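Phospholipase C-beta (PLC-beta) (Sepia officinalis, PDB 3QR0) belongs to the phospholipase C family and combines a PH domain, EF-hand-like helices, a TIM-barrel domain holding a calcium ion, and a C2 domain. Local coordinates at residues K157-F160 with R161-V165; R44-P47 with K48-L52. All blocks are in the same frame, centred on the assembly; numbering follows the deposited sequence.

Interaction 1: residues K157-F160 with R161-V165; sequences KLYF and RLTTV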
loop_
_atom_site.group_PDB
_atom_site.type_symbol
_atom_site.label_atom_id
_atom_site.label_comp_id
_atom_site.label_asym_id
_atom_site.label_seq_id
_atom_site.Cartn_x
_atom_site.Cartn_y
_atom_site.Cartn_z
ATOM N N LYS A 157 16.433 -7.262 -11.020
ATOM C CA LYS A 157 15.504 -6.553 -11.912
ATOM C C LYS A 157 16.251 -5.661 -12.910
ATOM O O LYS A 157 15.975 -5.692 -14.116
ATOM C CB LYS A 157 14.520 -5.712 -11.099
ATOM C CG LYS A 157 13.597 -4.839 -11.931
ATOM C CD LYS A 157 12.386 -4.383 -11.128
ATOM C CE LYS A 157 11.584 -3.333 -11.886
ATOM N NZ LYS A 157 10.318 -2.981 -11.177
ATOM N N LEU A 158 17.199 -4.878 -12.402
ATOM C CA LEU A 158 18.063 -4.061 -13.246
ATOM C C LEU A 158 18.853 -4.938 -14.219
ATOM O O LEU A 158 19.002 -4.587 -15.397
ATOM C CB LEU A 158 19.024 -3.228 -12.387
ATOM C CG LEU A 158 20.055 -2.362 -13.112
ATOM C CD1 LEU A 158 19.368 -1.363 -14.036
ATOM C CD2 LEU A 158 20.947 -1.646 -12.113
ATOM N N TYR A 159 19.361 -6.067 -13.724
ATOM C CA TYR A 159 20.092 -7.020 -14.564
ATOM C C TYR A 159 19.224 -7.503 -15.726
ATOM O O TYR A 159 19.684 -7.565 -16.869
ATOM C CB TYR A 159 20.585 -8.222 -13.743
ATOM C CG TYR A 159 21.246 -9.298 -14.577
ATOM C CD1 TYR A 159 22.581 -9.197 -14.937
ATOM C CD2 TYR A 159 20.527 -10.407 -15.019
ATOM C CE1 TYR A 159 23.195 -10.177 -15.715
ATOM C CE2 TYR A 159 21.132 -11.398 -15.798
ATOM C CZ TYR A 159 22.465 -11.272 -16.139
ATOM O OH TYR A 159 23.075 -12.235 -16.905
ATOM N N PHE A 160 17.975 -7.850 -15.433
ATOM C CA PHE A 160 17.067 -8.322 -16.481
ATOM C C PHE A 160 16.646 -7.214 -17.440
ATOM O O PHE A 160 16.415 -7.478 -18.626
ATOM C CB PHE A 160 15.856 -9.038 -15.888
ATOM C CG PHE A 160 16.095 -10.496 -15.655
ATOM C CD1 PHE A 160 16.637 -10.944 -14.456
ATOM C CD2 PHE A 160 15.823 -11.421 -16.652
ATOM C CE1 PHE A 160 16.877 -12.294 -14.240
ATOM C CE2 PHE A 160 16.057 -12.780 -16.441
ATOM C CZ PHE A 160 16.588 -13.213 -15.233
ATOM N N ARG A 161 16.572 -5.980 -16.950
ATOM C CA ARG A 161 16.354 -4.852 -17.838
ATOM C C ARG A 161 17.509 -4.753 -18.837
ATOM O O ARG A 161 17.289 -4.641 -20.047
ATOM C CB ARG A 161 16.216 -3.536 -17.077
ATOM C CG ARG A 161 15.665 -2.444 -17.967
ATOM C CD ARG A 161 15.737 -1.072 -17.365
ATOM N NE ARG A 161 15.712 -0.050 -18.413
ATOM C CZ ARG A 161 15.424 1.235 -18.225
ATOM N NH1 ARG A 161 15.107 1.697 -17.020
ATOM N NH2 ARG A 161 15.444 2.064 -19.261
ATOM N N LEU A 162 18.733 -4.812 -18.324
ATOM C CA LEU A 162 19.925 -4.679 -19.157
ATOM C C LEU A 162 20.084 -5.797 -20.192
ATOM O O LEU A 162 20.536 -5.539 -21.311
ATOM C CB LEU A 162 21.181 -4.588 -18.282
ATOM C CG LEU A 162 21.303 -3.287 -17.483
ATOM C CD1 LEU A 162 22.458 -3.369 -16.507
ATOM C CD2 LEU A 162 21.472 -2.080 -18.411
ATOM N N THR A 163 19.711 -7.021 -19.824
ATOM C CA THR A 163 19.899 -8.182 -20.697
ATOM C C THR A 163 18.676 -8.531 -21.561
ATOM O O THR A 163 18.740 -9.456 -22.366
ATOM C CB THR A 163 20.315 -9.428 -19.889
ATOM O OG1 THR A 163 19.284 -9.782 -18.954
ATOM C CG2 THR A 163 21.619 -9.164 -19.149
ATOM N N THR A 164 17.571 -7.806 -21.399
ATOM C CA THR A 164 16.393 -8.020 -22.248
ATOM C C THR A 164 15.969 -6.731 -22.943
ATOM O O THR A 164 15.977 -6.660 -24.169
ATOM C CB THR A 164 15.205 -8.623 -21.458
ATOM O OG1 THR A 164 14.686 -7.655 -20.536
ATOM C CG2 THR A 164 15.646 -9.867 -20.700
ATOM N N VAL A 165 15.618 -5.710 -22.166
ATOM C CA VAL A 165 15.142 -4.443 -22.732
ATOM C C VAL A 165 16.246 -3.695 -23.476
ATOM O O VAL A 165 16.049 -3.256 -24.613
ATOM C CB VAL A 165 14.576 -3.502 -21.647
ATOM C CG1 VAL A 165 14.078 -2.202 -22.277
ATOM C CG2 VAL A 165 13.464 -4.187 -20.871
#
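Lys-157 and Arg-161 open a series of main-chain bonds along helix 151-165, in the EF-hand-like region. Arg-161 N donates to Lys-157 O at 2.9 Å. Leu-162 N reaches Leu-158 O over the same length, 2.9 Å. Thr-163 N follows with Tyr-159 O at 3.0 Å. The next bond, Thr-164 N to Phe-160 O, is weak and bent, with 121° at the hydrogen. A wider pi-type turn spans 161-165.

The hydroxyl of Thr-164 adds to this backbone pattern. Thr-164 OG1 donates to Phe-160 O at 2.6 Å, a short bond. The torsion that allows it sets OG1 between the backbone N and carbonyl carbon (chi1 69°), facing back along the helix.

Tyr-159 and Thr-163 make a CH-pi contact. Methyl CG2 of Thr-163 sits over one face of the Tyr-159 ring, 4.0 Å from its centroid and toward the rim. CG of Tyr-159 lies opposite the backbone N (chi1 175°), which swings the ring along the helix toward Thr-163. The ring is further fixed by its OH, which bonds to Phe-213 O, and by the near-parallel ring of Phe-213.

The apolar contacts are looser. CG of Leu-158 and CD1 of Leu-162 are 4.3 Å apart, and both side chains also touch Phe-218 of helix 215-225. CD2 of Phe-160 meets CG2 of Thr-164 obliquely at 4.3 Å.

The two long polar side chains find their partners elsewhere: Lys-157 pairs with Asp-66 and Arg-161 with Glu-166.

Phe-160 O thus takes two donors from Thr-164. The hydroxyl bond probably compensates for the weak amide bond at this carbonyl, where the helical bonding becomes irregular.

Interaction 2: residues R44-P47 with K48-L52; sequences RVDP and KGYFL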
loop_
_atom_site.group_PDB
_atom_site.type_symbol
_atom_site.label_atom_id
_atom_site.label_comp_id
_atom_site.label_asym_id
_atom_site.label_seq_id
_atom_site.Cartn_x
_atom_site.Cartn_y
_atom_site.Cartn_z
ATOM N N ARG A 44 6.676 -7.561 -25.432
ATOM C CA ARG A 44 7.279 -8.681 -24.713
ATOM C C ARG A 44 7.344 -8.406 -23.216
ATOM O O ARG A 44 7.320 -7.250 -22.786
ATOM C CB ARG A 44 8.685 -8.964 -25.248
ATOM C CG ARG A 44 8.753 -9.175 -26.757
ATOM C CD ARG A 44 10.179 -9.366 -27.219
ATOM N NE ARG A 44 10.717 -10.649 -26.777
ATOM C CZ ARG A 44 11.989 -11.017 -26.897
ATOM N NH1 ARG A 44 12.877 -10.193 -27.445
ATOM N NH2 ARG A 44 12.375 -12.216 -26.470
ATOM N N VAL A 45 7.403 -9.485 -22.436
ATOM C CA VAL A 45 7.634 -9.422 -20.991
ATOM C C VAL A 45 8.984 -10.073 -20.710
ATOM O O VAL A 45 9.324 -11.101 -21.309
ATOM C CB VAL A 45 6.536 -10.184 -20.210
ATOM C CG1 VAL A 45 6.720 -10.016 -18.699
ATOM C CG2 VAL A 45 5.141 -9.710 -20.644
ATOM N N ASP A 46 9.770 -9.497 -19.810
ATOM C CA ASP A 46 11.008 -10.173 -19.422
ATOM C C ASP A 46 10.664 -11.448 -18.629
ATOM O O ASP A 46 9.559 -11.572 -18.087
ATOM C CB ASP A 46 11.928 -9.256 -18.626
ATOM C CG ASP A 46 11.403 -8.975 -17.245
ATOM O OD1 ASP A 46 11.894 -9.605 -16.284
ATOM O OD2 ASP A 46 10.482 -8.138 -17.129
ATOM N N PRO A 47 11.603 -12.408 -18.564
ATOM C CA PRO A 47 11.288 -13.682 -17.908
ATOM C C PRO A 47 10.900 -13.604 -16.422
ATOM O O PRO A 47 10.327 -14.566 -15.906
ATOM C CB PRO A 47 12.575 -14.497 -18.083
ATOM C CG PRO A 47 13.268 -13.891 -19.233
ATOM C CD PRO A 47 12.937 -12.427 -19.189
ATOM N N LYS A 48 11.195 -12.494 -15.744
ATOM C CA LYS A 48 10.834 -12.343 -14.324
ATOM C C LYS A 48 9.543 -11.558 -14.088
ATOM O O LYS A 48 9.154 -11.362 -12.941
ATOM C CB LYS A 48 11.975 -11.669 -13.550
ATOM C CG LYS A 48 13.284 -12.452 -13.564
ATOM C CD LYS A 48 13.135 -13.805 -12.893
ATOM C CE LYS A 48 14.482 -14.375 -12.466
ATOM N NZ LYS A 48 14.326 -15.576 -11.605
ATOM N N GLY A 49 8.886 -11.111 -15.158
ATOM C CA GLY A 49 7.643 -10.352 -15.041
ATOM C C GLY A 49 7.804 -8.971 -14.412
ATOM O O GLY A 49 6.982 -8.560 -13.593
ATOM N N TYR A 50 8.858 -8.251 -14.797
ATOM C CA TYR A 50 9.126 -6.911 -14.257
ATOM C C TYR A 50 8.850 -5.776 -15.231
ATOM O O TYR A 50 8.558 -4.658 -14.800
ATOM C CB TYR A 50 10.578 -6.797 -13.789
ATOM C CG TYR A 50 10.935 -7.702 -12.633
ATOM C CD1 TYR A 50 10.026 -7.946 -11.598
ATOM C CD2 TYR A 50 12.188 -8.294 -12.553
ATOM C CE1 TYR A 50 10.351 -8.764 -10.534
ATOM C CE2 TYR A 50 12.524 -9.114 -11.480
ATOM C CZ TYR A 50 11.598 -9.340 -10.476
ATOM O OH TYR A 50 11.905 -10.149 -9.406
ATOM N N PHE A 51 8.964 -6.056 -16.529
ATOM C CA PHE A 51 8.818 -5.042 -17.568
ATOM C C PHE A 51 7.987 -5.544 -18.729
ATOM O O PHE A 51 8.082 -6.714 -19.100
ATOM C CB PHE A 51 10.189 -4.651 -18.133
ATOM C CG PHE A 51 11.131 -4.081 -17.118
ATOM C CD1 PHE A 51 11.026 -2.757 -16.725
ATOM C CD2 PHE A 51 12.141 -4.863 -16.573
ATOM C CE1 PHE A 51 11.903 -2.220 -15.782
ATOM C CE2 PHE A 51 13.021 -4.337 -15.628
ATOM C CZ PHE A 51 12.903 -3.015 -15.237
ATOM N N LEU A 52 7.170 -4.652 -19.282
ATOM C CA LEU A 52 6.685 -4.771 -20.648
ATOM C C LEU A 52 7.646 -3.960 -21.500
ATOM O O LEU A 52 8.028 -2.856 -21.109
ATOM C CB LEU A 52 5.288 -4.168 -20.795
ATOM C CG LEU A 52 4.122 -4.911 -20.154
ATOM C CD1 LEU A 52 2.844 -4.095 -20.295
ATOM C CD2 LEU A 52 3.969 -6.257 -20.807
#
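Val-45 and Leu-52 form a non-hydrogen-bonded antiparallel pair, CA to CA 4.8 Å, where segments 44-47 and 48-52 run back on each other at 167°. A type I beta turn from Asp-46 to Gly-49 begins the reversal, closed by Gly-49 N to Asp-46 O at 3.0 Å. Asp-46 N adds a weak bond to Phe-51 O, and the CA of Leu-52 makes a CH...O contact with Arg-44 O at 3.3 Å.

The Asp-46 carboxylate holds the loop together. With chi1 at 71°, its CG sits over its own backbone, which folds the group in over the turn. OD1 accepts from Lys-48 N at 3.0 Å, an Asx turn, with the donor well above the carboxylate plane. OD2 takes two amides. Phe-51 N meets it at 2.6 Å, nearly end-on to the C-O bond. Tyr-50 N comes to the syn side at 2.8 Å. Three N-H groups thus grip one buried carboxylate and fix its rotation. They would be expected to stabilise its negative charge.

This is the loop of the hairpin between strands 39-45 and 51-54 of the PH domain. The domain's sheet is packed against helix 127-141, and Val-45 and Leu-52 face that helix, both touching Trp-133.

Within the hairpin, the side chains of Val-45 and Leu-52 cross at a slant, with CG2 of Val-45 3.7 Å from CD2 of Leu-52. The other valine methyl, CG1, rests near Gly-49 CA at 3.8 Å. The CB of Arg-44 points away from 48-52, and its NE bonds to Ile-23 O. Lys-48 bends at chi2 and carries its NZ to a bound glycerol.

Overall arrangement
Interactions 1 and 2 have centres about 9 Å apart and touch directly, so the EF-hand-like helix lies against the hairpin loop of the PH domain. CE2 of Phe-51 lies 3.6 Å from both Lys-157 O and CB of Arg-161. CE1 of Phe-160 meets CE of Lys-48, also at 3.6 Å. OG1 of Thr-164 comes within 3.7 Å of CB of Asp-46. The polar atoms of both are used inside their own interactions: Thr-164 OG1 on Phe-160 O, the Asp-46 carboxylate on amides in 48-52. The glycerol at Lys-48 NZ probably comes from the crystallisation liquor. Neither contact includes a calcium ligand; those are Asn-339, Glu-368, Asp-370 and Glu-417.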